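Local structure of RNA 2'-o-ribose methyltransferase (1IPA) at residues A[55-59]-A[60-64]; A[1-5]-A[6-10]. The protein probably methylates the 2'-hydroxyl of ribose in RNA, as a member of the TrmH family of knotted SPOUT methyltransferases. All coordinates share one frame; numbering follows the deposited sequence.

Contact 1 of 2, residues A[55-59]-A[60-64]; sequences GGLNP and EEQQV
Asn58 and Glu61 exchange hydrogen bonds in both directions at the start of helix 59-66, a reciprocal pairing that makes this a worked example of the capping box. In one direction the backbone of the helix gives: Glu61 N donates to Asn58 OD1 over 2.7 Å, arriving almost in line with the side-chain carbonyl. In the other the loop gives: Asn58 N donates to Glu61 OE2 at 3.1 Å, a nearly straight bond (172° at the hydrogen) that reaches the carboxylate from its anti side, tilted out of its plane. The N-cap side chain can serve the helix because its CG sits between the backbone N and the carbonyl carbon (chi1 56°), which turns OD1 back over the first turn. The Glu61 chain, extended beyond CG, crosses that of Asn58 at about a right angle and brings its carboxylate over the face of the amide, the two planes 20° apart.

The helix then takes over with its own bonding. Gln62 N donates to Asn58 O at 2.8 Å, and Gln63 N to Pro59 O at 3.0 Å, with Pro59 filling the first turn, where its missing N-H costs nothing. Leu57, just ahead of the cap, packs its CB against Glu61 CB at 3.8 Å. A water joins Leu57 O to Gln62 OE1, donating to both, and so adds a water-mediated link between loop and helix.

The other carboxylate oxygen of Glu61, OE1, accepts from Gly95 N, just before strand 96-101. The cap thus closes the loop after strand 47-53 and starts a helix whose side chains Glu61 and Val64 pack on Ala34 of helix 34-42.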
# COMPACT_ATOMS: atom_id res chain seq x y z
N GLY A 55 -1.84 19.53 -22.93
CA GLY A 55 -0.95 19.05 -23.97
C GLY A 55 -1.26 17.64 -24.46
O GLY A 55 -0.48 17.06 -25.23
N GLY A 56 -2.39 17.08 -24.03
CA GLY A 56 -2.76 15.74 -24.46
C GLY A 56 -2.48 14.63 -23.46
O GLY A 56 -1.78 14.82 -22.46
N LEU A 57 -3.01 13.45 -23.74
CA LEU A 57 -2.84 12.29 -22.88
C LEU A 57 -2.17 11.15 -23.65
O LEU A 57 -2.25 11.11 -24.88
CB LEU A 57 -4.21 11.83 -22.38
CG LEU A 57 -5.06 12.93 -21.74
CD1 LEU A 57 -6.46 12.43 -21.44
CD2 LEU A 57 -4.36 13.41 -20.47
N ASN A 58 -1.50 10.24 -22.95
CA ASN A 58 -0.87 9.11 -23.63
C ASN A 58 -1.96 8.07 -23.90
O ASN A 58 -3.08 8.20 -23.40
CB ASN A 58 0.27 8.51 -22.79
CG ASN A 58 -0.17 8.09 -21.41
OD1 ASN A 58 -1.19 7.42 -21.24
ND2 ASN A 58 0.62 8.45 -20.40
N PRO A 59 -1.66 7.04 -24.71
CA PRO A 59 -2.64 6.00 -25.05
C PRO A 59 -3.41 5.43 -23.87
O PRO A 59 -4.64 5.38 -23.89
CB PRO A 59 -1.78 4.94 -25.74
CG PRO A 59 -0.74 5.77 -26.43
CD PRO A 59 -0.37 6.77 -25.36
N GLU A 60 -2.68 4.99 -22.85
CA GLU A 60 -3.30 4.42 -21.66
C GLU A 60 -4.21 5.45 -20.99
O GLU A 60 -5.35 5.15 -20.65
CB GLU A 60 -2.24 3.93 -20.68
CG GLU A 60 -2.80 3.48 -19.35
CD GLU A 60 -1.82 2.67 -18.53
OE1 GLU A 60 -0.60 2.95 -18.60
OE2 GLU A 60 -2.26 1.76 -17.79
N GLU A 61 -3.70 6.65 -20.79
CA GLU A 61 -4.48 7.71 -20.17
C GLU A 61 -5.71 8.01 -21.01
O GLU A 61 -6.74 8.44 -20.50
CB GLU A 61 -3.64 8.97 -20.01
CG GLU A 61 -2.69 8.91 -18.84
CD GLU A 61 -1.66 10.01 -18.87
OE1 GLU A 61 -0.96 10.21 -17.86
OE2 GLU A 61 -1.53 10.67 -19.92
N GLN A 62 -5.60 7.77 -22.32
CA GLN A 62 -6.69 8.03 -23.24
C GLN A 62 -7.82 6.99 -23.10
O GLN A 62 -9.00 7.35 -23.14
CB GLN A 62 -6.17 8.03 -24.68
CG GLN A 62 -7.08 8.73 -25.68
CD GLN A 62 -7.23 10.23 -25.39
OE1 GLN A 62 -6.24 10.97 -25.35
NE2 GLN A 62 -8.47 10.67 -25.20
N GLN A 63 -7.46 5.72 -22.93
CA GLN A 63 -8.48 4.70 -22.78
C GLN A 63 -9.14 4.76 -21.41
O GLN A 63 -10.30 4.36 -21.26
CB GLN A 63 -7.92 3.29 -23.05
CG GLN A 63 -6.80 2.81 -22.13
CD GLN A 63 -7.32 2.11 -20.87
OE1 GLN A 63 -8.38 1.49 -20.87
NE2 GLN A 63 -6.55 2.19 -19.80
N VAL A 64 -8.42 5.27 -20.41
CA VAL A 64 -9.00 5.40 -19.08
C VAL A 64 -9.94 6.59 -19.13
O VAL A 64 -11.03 6.55 -18.57
CB VAL A 64 -7.93 5.67 -17.99
CG1 VAL A 64 -8.61 5.85 -16.64
CG2 VAL A 64 -6.96 4.51 -17.92
O HOH W 1 -4.10 9.45 -26.95

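Contact 2 of 2, residues A[1-5]-A[6-10]; sequences MRITS and TANPR
The CG2 methyl of Ile3 rests on the side-chain amide of Asn8, 3.3 Å from ND2 and 3.4 Å from CG, the one side chain set roughly perpendicular to the other. Between them the chain reverses through a type I beta turn, Ser5 to Asn8, which carries it from strand 2-3 to the N-cap of helix 9-15. Asn8 N closes the turn on Ser5 O at 3.1 Å. Ser5 adds a second tie: its hydroxyl swings away from its own backbone N (chi1 177°), leaving OG to accept from Ala7 N at 3.2 Å. Asn8 is both the last residue of the turn and the N-cap, its OD1 accepting from Arg10 N, and its CB lies close to Ser5 O. A leucine here is likely to leave Arg10 N without its capping acceptor at the first turn of the helix. Farther along, Arg10 forms a salt bridge with Glu13 and a hydrogen bond to Gln49, while backbone bonds of Ile3 to Glu78 and Ser80 hold the strand in the sheet. In the cap itself, Arg10 N meets Asn8 OD1 at 3.0 Å, on a lone pair in the carbonyl plane.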
# COMPACT_ATOMS: atom_id res chain seq x y z
N MET A 1 -12.85 26.41 -18.01
CA MET A 1 -12.36 25.99 -19.36
C MET A 1 -10.98 25.36 -19.24
O MET A 1 -10.86 24.17 -18.93
CB MET A 1 -12.29 27.21 -20.29
CG MET A 1 -11.85 26.90 -21.71
SD MET A 1 -11.78 28.38 -22.74
CE MET A 1 -13.51 28.52 -23.22
N ARG A 2 -9.96 26.17 -19.47
CA ARG A 2 -8.58 25.72 -19.40
C ARG A 2 -7.94 26.46 -18.23
O ARG A 2 -7.75 27.67 -18.27
CB ARG A 2 -7.86 26.06 -20.71
CG ARG A 2 -6.51 25.39 -20.88
CD ARG A 2 -5.83 25.80 -22.19
NE ARG A 2 -6.65 25.50 -23.37
CZ ARG A 2 -7.21 26.42 -24.14
NH1 ARG A 2 -7.07 27.71 -23.87
NH2 ARG A 2 -7.94 26.05 -25.19
N ILE A 3 -7.63 25.71 -17.17
CA ILE A 3 -7.03 26.29 -15.97
C ILE A 3 -5.52 26.06 -15.96
O ILE A 3 -5.05 24.93 -15.88
CB ILE A 3 -7.66 25.67 -14.70
CG1 ILE A 3 -9.18 25.85 -14.75
CG2 ILE A 3 -7.11 26.36 -13.46
CD1 ILE A 3 -9.91 25.27 -13.57
N THR A 4 -4.78 27.16 -16.04
CA THR A 4 -3.32 27.10 -16.09
C THR A 4 -2.66 27.72 -14.87
O THR A 4 -1.46 27.55 -14.66
CB THR A 4 -2.78 27.84 -17.32
OG1 THR A 4 -2.92 29.26 -17.11
CG2 THR A 4 -3.57 27.45 -18.57
N SER A 5 -3.43 28.45 -14.08
CA SER A 5 -2.90 29.11 -12.90
C SER A 5 -3.08 28.28 -11.64
O SER A 5 -4.18 27.82 -11.34
CB SER A 5 -3.57 30.47 -12.71
OG SER A 5 -3.12 31.10 -11.52
N THR A 6 -1.99 28.12 -10.89
CA THR A 6 -2.02 27.35 -9.66
C THR A 6 -2.76 28.15 -8.58
O THR A 6 -3.13 27.61 -7.54
CB THR A 6 -0.59 27.02 -9.17
OG1 THR A 6 0.12 28.23 -8.89
CG2 THR A 6 0.17 26.25 -10.25
N ALA A 7 -2.98 29.43 -8.85
CA ALA A 7 -3.67 30.32 -7.92
C ALA A 7 -5.18 30.20 -8.08
O ALA A 7 -5.94 30.68 -7.24
CB ALA A 7 -3.23 31.76 -8.15
N ASN A 8 -5.60 29.57 -9.17
CA ASN A 8 -7.02 29.37 -9.46
C ASN A 8 -7.66 28.73 -8.22
O ASN A 8 -7.22 27.67 -7.77
CB ASN A 8 -7.17 28.46 -10.68
CG ASN A 8 -8.60 28.32 -11.15
OD1 ASN A 8 -9.44 27.73 -10.47
ND2 ASN A 8 -8.89 28.88 -12.32
N PRO A 9 -8.70 29.36 -7.66
CA PRO A 9 -9.40 28.86 -6.47
C PRO A 9 -9.76 27.38 -6.49
O PRO A 9 -9.72 26.71 -5.45
CB PRO A 9 -10.63 29.77 -6.38
CG PRO A 9 -10.85 30.19 -7.79
CD PRO A 9 -9.46 30.47 -8.28
N ARG A 10 -10.09 26.85 -7.66
CA ARG A 10 -10.43 25.45 -7.78
C ARG A 10 -9.19 24.60 -7.51
O ARG A 10 -9.27 23.54 -6.89
CB ARG A 10 -10.97 25.13 -9.17
CG ARG A 10 -11.38 23.67 -9.36
CD ARG A 10 -12.00 23.13 -8.07
NE ARG A 10 -12.67 21.84 -8.25
CZ ARG A 10 -13.11 21.10 -7.24
NH1 ARG A 10 -12.94 21.51 -5.98
NH2 ARG A 10 -13.73 19.95 -7.48

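Overall arrangement
Both contacts are surface features, each with a single buried residue among those that touch, and both show an asparagine starting a helix, yet they solve the task differently. In contact 1 the cap is reciprocal and largely polar, with a glutamate returning the bond; in contact 2 the cap goes one way, an isoleucine methyl packs on the asparagine's amide, and the asparagine also closes a beta turn. They serve different helices, 59-66 and 9-15, but the same mixed sheet: contact 2 includes the outermost strand 2-3, whereas contact 1 comes after the central strand 47-53. Their centres lie 21 Å apart and their nearest atoms about 7 Å, on the same side of the chain's centre, without touching.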